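Local atomic coordinates of glutathione peroxidase (Hypocrea jecorina, PDB entry 6VPD), a protein that probably reduces hydroperoxides to alcohols with electrons drawn from thioredoxin, as a peroxidase of the glutathione peroxidase family. Residues A[52-57]-A[158-163]; A[84-89]-A[117-122]. One frame throughout, in Å; residues are numbered along the deposited sequence.

Both contacts are buried and involve strands of the same mixed sheet, their centres about 9 Å apart. Contact 1 is the more central: two neighbouring strands, 51-58 and 157-160, joined by regular antiparallel hydrogen bonds and by aliphatic side chains on both faces, with Phe158 on one. Contact 2 joins a loop to strand 85-92, outermost within this chain; here a methyl lies on an aromatic ring, proline and methionine pack against aliphatic side chains, and a single bridge carries two backbone bonds, reaching the surface at Val120. Strands 51-58 and 85-92 are direct neighbours, and Leu53 packs on Phe85. In sequence, contact 2 is nested within contact 1. Arg162 and Asp84 form a salt bridge between them.

Contact 1: A[52-57]-A[158-163]; sequences VLVVNT and FLIGRD
Val52 pairs with Ile160 and Val54 with Phe158 in the central sheet of the thioredoxin fold, where strands 51-58 and 157-160 run antiparallel; the axes of 52-57 and 158-160 come within 4.7 Å at their closest approach. Each of these hydrogen-bonded pairs makes two bonds, and Leu53 and Leu159 form the non-hydrogen-bonded pair between them. The bond from Val54 N to Phe158 O is nearly straight, 174° at the hydrogen.

This three-residue span is the tight part of the contact. On the face bearing Val52, Val54, Phe158 and Ile160, the CB atoms of Val52 and Ile160 stand 3.9 Å apart. Ile160 turns CG1 opposite its carbonyl carbon (chi1 -48°), which brings this branch within 4.2 Å of Val54 CG2, so that Ile160 bears on both valines. Phe29 covers part of this face, and helix 133-141 adds Tyr135 and Leu138. On the reverse face, CD1 of Leu53 meets CD1 of Leu159 at 4.1 Å; Leu159 also packs on Ile167 and Trp170 of strand 166-170.

Beyond this span the segments part. Val55 and Thr57 turn to strand 85-92 through backbone bonds and packing, while Gly161 begins the turn that leaves the sheet. Arg162 and Asp163 are partly exposed; the guanidinium group of Arg162 reaches back to the carbonyl oxygens of Gly49 and Ile187. Within the tight span, Leu53 CD1 also lies 3.5 Å from Phe158 O, across the strand pair.

Contact 2: A[84-89]-A[117-122]; sequences DFVVLG and TFPVMG
Val87 presses its CG1 methyl onto a face of the Phe118 ring, at the border where the loop segment 117-122 lies against strand 85-92, the outermost strand within this chain of the thioredoxin-fold sheet. The methyl makes a CH-pi contact, 3.7 Å from the ring centroid and 15° off the ring normal. Phe118 holds CG between its own backbone N and carbonyl carbon (chi1 48°), which keeps the ring folded over Val87; from helix 64-80, Tyr74 touches Val87 and Glu71 touches Phe118. With an alanine here in place of Phe118, a gap is likely to open over Val87 CG1, and that methyl would lose the ring face on which it rests.

On the other side of the strand, Pro119 is the bump. Its CD atom reaches 3.3 Å from Val87 O, and the rest of the ring lies across the seam where methyls of Val86 and Leu88 meet. Pro119 CD faces Val86 CG2 at 4.2 Å. Toward the other methyl, Pro119 CB faces Leu88 CD2 at 4.0 Å. Tyr47 packs against both Val86 and Pro119. The same Leu88 methyl also meets Met121, whose bent chain carries CE back to 3.6 Å from CD2.

Gly89 offers no side chain to hold the loop off: the position of a beta carbon would be bordered by Phe118 CE1 and Val120 CG2. Consistent with this, the backbones approach closely enough for a single bridge between Gly89 and Val120, an exposed residue whose CB points away from the strand. Gly89 N donates to Pro119 O at 3.1 Å, and Met121 N donates to Gly89 O at 2.7 Å.

Contact 1: A[52-57]-A[158-163]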
loop_
_atom_site.group_PDB
_atom_site.type_symbol
_atom_site.label_atom_id
_atom_site.label_comp_id
_atom_site.label_asym_id
_atom_site.label_seq_id
_atom_site.Cartn_x
_atom_site.Cartn_y
_atom_site.Cartn_z
ATOM N N VAL A 52 -16.993 8.161 -12.827
ATOM C CA VAL A 52 -16.812 8.486 -11.415
ATOM C C VAL A 52 -15.616 7.706 -10.869
ATOM O O VAL A 52 -15.490 6.495 -11.096
ATOM C CB VAL A 52 -18.074 8.168 -10.585
ATOM C CG1 VAL A 52 -17.897 8.673 -9.153
ATOM C CG2 VAL A 52 -19.327 8.752 -11.221
ATOM N N LEU A 53 -14.749 8.397 -10.137
ATOM C CA LEU A 53 -13.630 7.768 -9.459
ATOM C C LEU A 53 -13.878 7.887 -7.963
ATOM O O LEU A 53 -13.953 8.999 -7.431
ATOM C CB LEU A 53 -12.304 8.412 -9.859
ATOM C CG LEU A 53 -11.140 7.663 -9.195
ATOM C CD1 LEU A 53 -10.812 6.338 -9.915
ATOM C CD2 LEU A 53 -9.924 8.524 -9.028
ATOM N N VAL A 54 -14.025 6.746 -7.293
ATOM C CA VAL A 54 -14.389 6.693 -5.886
ATOM C C VAL A 54 -13.113 6.398 -5.134
ATOM O O VAL A 54 -12.370 5.484 -5.505
ATOM C CB VAL A 54 -15.457 5.614 -5.615
ATOM C CG1 VAL A 54 -15.689 5.454 -4.130
ATOM C CG2 VAL A 54 -16.775 5.935 -6.321
ATOM N N VAL A 55 -12.819 7.198 -4.120
ATOM C CA VAL A 55 -11.588 7.040 -3.362
ATOM C C VAL A 55 -11.908 7.275 -1.884
ATOM O O VAL A 55 -12.661 8.194 -1.545
ATOM C CB VAL A 55 -10.484 7.978 -3.892
ATOM C CG1 VAL A 55 -10.844 9.412 -3.654
ATOM C CG2 VAL A 55 -9.141 7.666 -3.251
ATOM N N ASN A 56 -11.425 6.380 -1.019
ATOM C CA ASN A 56 -11.538 6.537 0.425
ATOM C C ASN A 56 -10.341 7.341 0.924
ATOM O O ASN A 56 -9.184 6.921 0.771
ATOM C CB ASN A 56 -11.583 5.189 1.130
ATOM C CG ASN A 56 -10.404 4.351 0.783
ATOM O OD1 ASN A 56 -10.070 4.213 -0.401
ATOM N ND2 ASN A 56 -9.729 3.811 1.793
ATOM N N THR A 57 -10.619 8.490 1.513
ATOM C CA THR A 57 -9.566 9.392 1.934
ATOM C C THR A 57 -9.297 9.229 3.425
ATOM O O THR A 57 -10.098 8.661 4.172
ATOM C CB THR A 57 -9.926 10.843 1.603
ATOM O OG1 THR A 57 -11.265 11.118 2.039
ATOM C CG2 THR A 57 -9.833 11.068 0.116
ATOM N N PHE A 158 -11.771 3.153 -6.946
ATOM C CA PHE A 158 -12.648 2.427 -7.867
ATOM C C PHE A 158 -13.115 3.356 -8.978
ATOM O O PHE A 158 -13.494 4.500 -8.719
ATOM C CB PHE A 158 -13.897 1.877 -7.202
ATOM C CG PHE A 158 -13.644 0.946 -6.065
ATOM C CD1 PHE A 158 -13.308 1.433 -4.810
ATOM C CD2 PHE A 158 -13.836 -0.431 -6.225
ATOM C CE1 PHE A 158 -13.123 0.558 -3.737
ATOM C CE2 PHE A 158 -13.648 -1.314 -5.158
ATOM C CZ PHE A 158 -13.281 -0.817 -3.917
ATOM N N LEU A 159 -13.132 2.851 -10.205
ATOM C CA LEU A 159 -13.547 3.616 -11.371
ATOM C C LEU A 159 -14.918 3.124 -11.841
ATOM O O LEU A 159 -15.081 1.936 -12.137
ATOM C CB LEU A 159 -12.506 3.485 -12.476
ATOM C CG LEU A 159 -12.778 4.257 -13.760
ATOM C CD1 LEU A 159 -12.897 5.734 -13.437
ATOM C CD2 LEU A 159 -11.677 3.979 -14.796
ATOM N N ILE A 160 -15.893 4.042 -11.908
ATOM C CA ILE A 160 -17.252 3.747 -12.349
ATOM C C ILE A 160 -17.419 4.225 -13.786
ATOM O O ILE A 160 -17.280 5.423 -14.067
ATOM C CB ILE A 160 -18.314 4.417 -11.455
ATOM C CG1 ILE A 160 -18.071 4.208 -9.942
ATOM C CG2 ILE A 160 -19.681 3.914 -11.873
ATOM C CD1 ILE A 160 -17.928 2.796 -9.495
ATOM N N GLY A 161 -17.771 3.305 -14.693
ATOM C CA GLY A 161 -18.077 3.684 -16.057
ATOM C C GLY A 161 -19.437 4.354 -16.168
ATOM O O GLY A 161 -20.244 4.350 -15.240
ATOM N N ARG A 162 -19.691 4.948 -17.340
ATOM C CA ARG A 162 -20.915 5.728 -17.530
ATOM C C ARG A 162 -22.166 4.894 -17.270
ATOM O O ARG A 162 -23.204 5.441 -16.879
ATOM C CB ARG A 162 -20.968 6.312 -18.944
ATOM C CG ARG A 162 -19.870 7.305 -19.286
ATOM C CD ARG A 162 -20.273 8.024 -20.570
ATOM N NE ARG A 162 -19.257 8.928 -21.099
ATOM C CZ ARG A 162 -19.293 10.261 -20.982
ATOM N NH1 ARG A 162 -20.293 10.857 -20.333
ATOM N NH2 ARG A 162 -18.334 11.010 -21.520
ATOM N N ASP A 163 -22.078 3.573 -17.457
ATOM C CA ASP A 163 -23.175 2.649 -17.192
ATOM C C ASP A 163 -23.292 2.239 -15.729
ATOM O O ASP A 163 -24.234 1.509 -15.392
ATOM C CB ASP A 163 -23.012 1.385 -18.035
ATOM C CG ASP A 163 -21.697 0.669 -17.760
ATOM O OD1 ASP A 163 -20.730 1.327 -17.277
ATOM O OD2 ASP A 163 -21.627 -0.551 -18.036
#

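Contact 2: A[84-89]-A[117-122]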
loop_
_atom_site.group_PDB
_atom_site.type_symbol
_atom_site.label_atom_id
_atom_site.label_comp_id
_atom_site.label_asym_id
_atom_site.label_seq_id
_atom_site.Cartn_x
_atom_site.Cartn_y
_atom_site.Cartn_z
ATOM N N ASP A 84 -17.501 15.722 -17.554
ATOM C CA ASP A 84 -17.523 14.304 -17.908
ATOM C C ASP A 84 -17.187 13.389 -16.745
ATOM O O ASP A 84 -17.519 12.197 -16.810
ATOM C CB ASP A 84 -16.539 14.013 -19.034
ATOM C CG ASP A 84 -17.056 14.441 -20.367
ATOM O OD1 ASP A 84 -17.811 13.638 -20.961
ATOM O OD2 ASP A 84 -16.717 15.573 -20.809
ATOM N N PHE A 85 -16.562 13.920 -15.688
ATOM C CA PHE A 85 -15.774 13.118 -14.757
ATOM C C PHE A 85 -15.786 13.747 -13.366
ATOM O O PHE A 85 -15.358 14.891 -13.202
ATOM C CB PHE A 85 -14.340 12.984 -15.290
ATOM C CG PHE A 85 -13.379 12.401 -14.301
ATOM C CD1 PHE A 85 -13.584 11.121 -13.780
ATOM C CD2 PHE A 85 -12.275 13.137 -13.873
ATOM C CE1 PHE A 85 -12.711 10.582 -12.850
ATOM C CE2 PHE A 85 -11.393 12.615 -12.959
ATOM C CZ PHE A 85 -11.607 11.325 -12.437
ATOM N N VAL A 86 -16.256 13.005 -12.359
ATOM C CA VAL A 86 -16.294 13.481 -10.980
ATOM C C VAL A 86 -15.490 12.535 -10.087
ATOM O O VAL A 86 -15.495 11.314 -10.283
ATOM C CB VAL A 86 -17.746 13.627 -10.476
ATOM C CG1 VAL A 86 -18.551 12.402 -10.807
ATOM C CG2 VAL A 86 -17.779 13.877 -8.986
ATOM N N VAL A 87 -14.781 13.111 -9.119
ATOM C CA VAL A 87 -14.054 12.375 -8.096
ATOM C C VAL A 87 -14.817 12.523 -6.784
ATOM O O VAL A 87 -15.156 13.644 -6.377
ATOM C CB VAL A 87 -12.614 12.900 -7.960
ATOM C CG1 VAL A 87 -11.884 12.226 -6.790
ATOM C CG2 VAL A 87 -11.851 12.726 -9.281
ATOM N N LEU A 88 -15.111 11.395 -6.138
ATOM C CA LEU A 88 -15.807 11.379 -4.855
ATOM C C LEU A 88 -14.849 10.834 -3.807
ATOM O O LEU A 88 -14.500 9.644 -3.836
ATOM C CB LEU A 88 -17.089 10.540 -4.928
ATOM C CG LEU A 88 -18.150 11.030 -5.918
ATOM C CD1 LEU A 88 -19.479 10.268 -5.771
ATOM C CD2 LEU A 88 -18.388 12.522 -5.767
ATOM N N GLY A 89 -14.409 11.692 -2.892
ATOM C CA GLY A 89 -13.605 11.246 -1.763
ATOM C C GLY A 89 -14.500 10.944 -0.574
ATOM O O GLY A 89 -15.419 11.696 -0.274
ATOM N N THR A 117 -10.488 20.168 -4.791
ATOM C CA THR A 117 -11.710 20.807 -5.271
ATOM C C THR A 117 -12.849 19.838 -5.568
ATOM O O THR A 117 -13.997 20.281 -5.637
ATOM C CB THR A 117 -11.424 21.636 -6.534
ATOM O OG1 THR A 117 -10.633 20.865 -7.446
ATOM C CG2 THR A 117 -10.674 22.909 -6.180
ATOM N N PHE A 118 -12.570 18.540 -5.739
ATOM C CA PHE A 118 -13.628 17.574 -5.996
ATOM C C PHE A 118 -14.460 17.364 -4.740
ATOM O O PHE A 118 -13.996 17.628 -3.626
ATOM C CB PHE A 118 -13.056 16.238 -6.474
ATOM C CG PHE A 118 -11.919 15.714 -5.644
ATOM C CD1 PHE A 118 -12.162 14.981 -4.491
ATOM C CD2 PHE A 118 -10.598 15.920 -6.045
ATOM C CE1 PHE A 118 -11.110 14.482 -3.730
ATOM C CE2 PHE A 118 -9.541 15.428 -5.297
ATOM C CZ PHE A 118 -9.796 14.707 -4.133
ATOM N N PRO A 119 -15.702 16.908 -4.897
ATOM C CA PRO A 119 -16.559 16.690 -3.722
ATOM C C PRO A 119 -15.941 15.684 -2.757
ATOM O O PRO A 119 -15.538 14.582 -3.145
ATOM C CB PRO A 119 -17.870 16.162 -4.322
ATOM C CG PRO A 119 -17.854 16.637 -5.768
ATOM C CD PRO A 119 -16.408 16.665 -6.170
ATOM N N VAL A 120 -15.881 16.070 -1.486
ATOM C CA VAL A 120 -15.503 15.172 -0.400
ATOM C C VAL A 120 -16.738 14.931 0.463
ATOM O O VAL A 120 -17.436 15.878 0.842
ATOM C CB VAL A 120 -14.334 15.742 0.420
ATOM C CG1 VAL A 120 -14.261 15.078 1.769
ATOM C CG2 VAL A 120 -13.026 15.553 -0.349
ATOM N N MET A 121 -17.007 13.666 0.769
ATOM C CA MET A 121 -18.306 13.250 1.270
ATOM C C MET A 121 -18.270 13.024 2.781
ATOM O O MET A 121 -17.242 13.181 3.450
ATOM C CB MET A 121 -18.768 11.992 0.521
ATOM C CG MET A 121 -18.995 12.230 -0.969
ATOM S SD MET A 121 -20.472 13.236 -1.243
ATOM C CE MET A 121 -20.328 13.696 -2.963
ATOM N N GLY A 122 -19.427 12.662 3.324
ATOM C CA GLY A 122 -19.492 12.307 4.724
ATOM C C GLY A 122 -18.562 11.160 5.053
ATOM O O GLY A 122 -18.136 10.404 4.181
#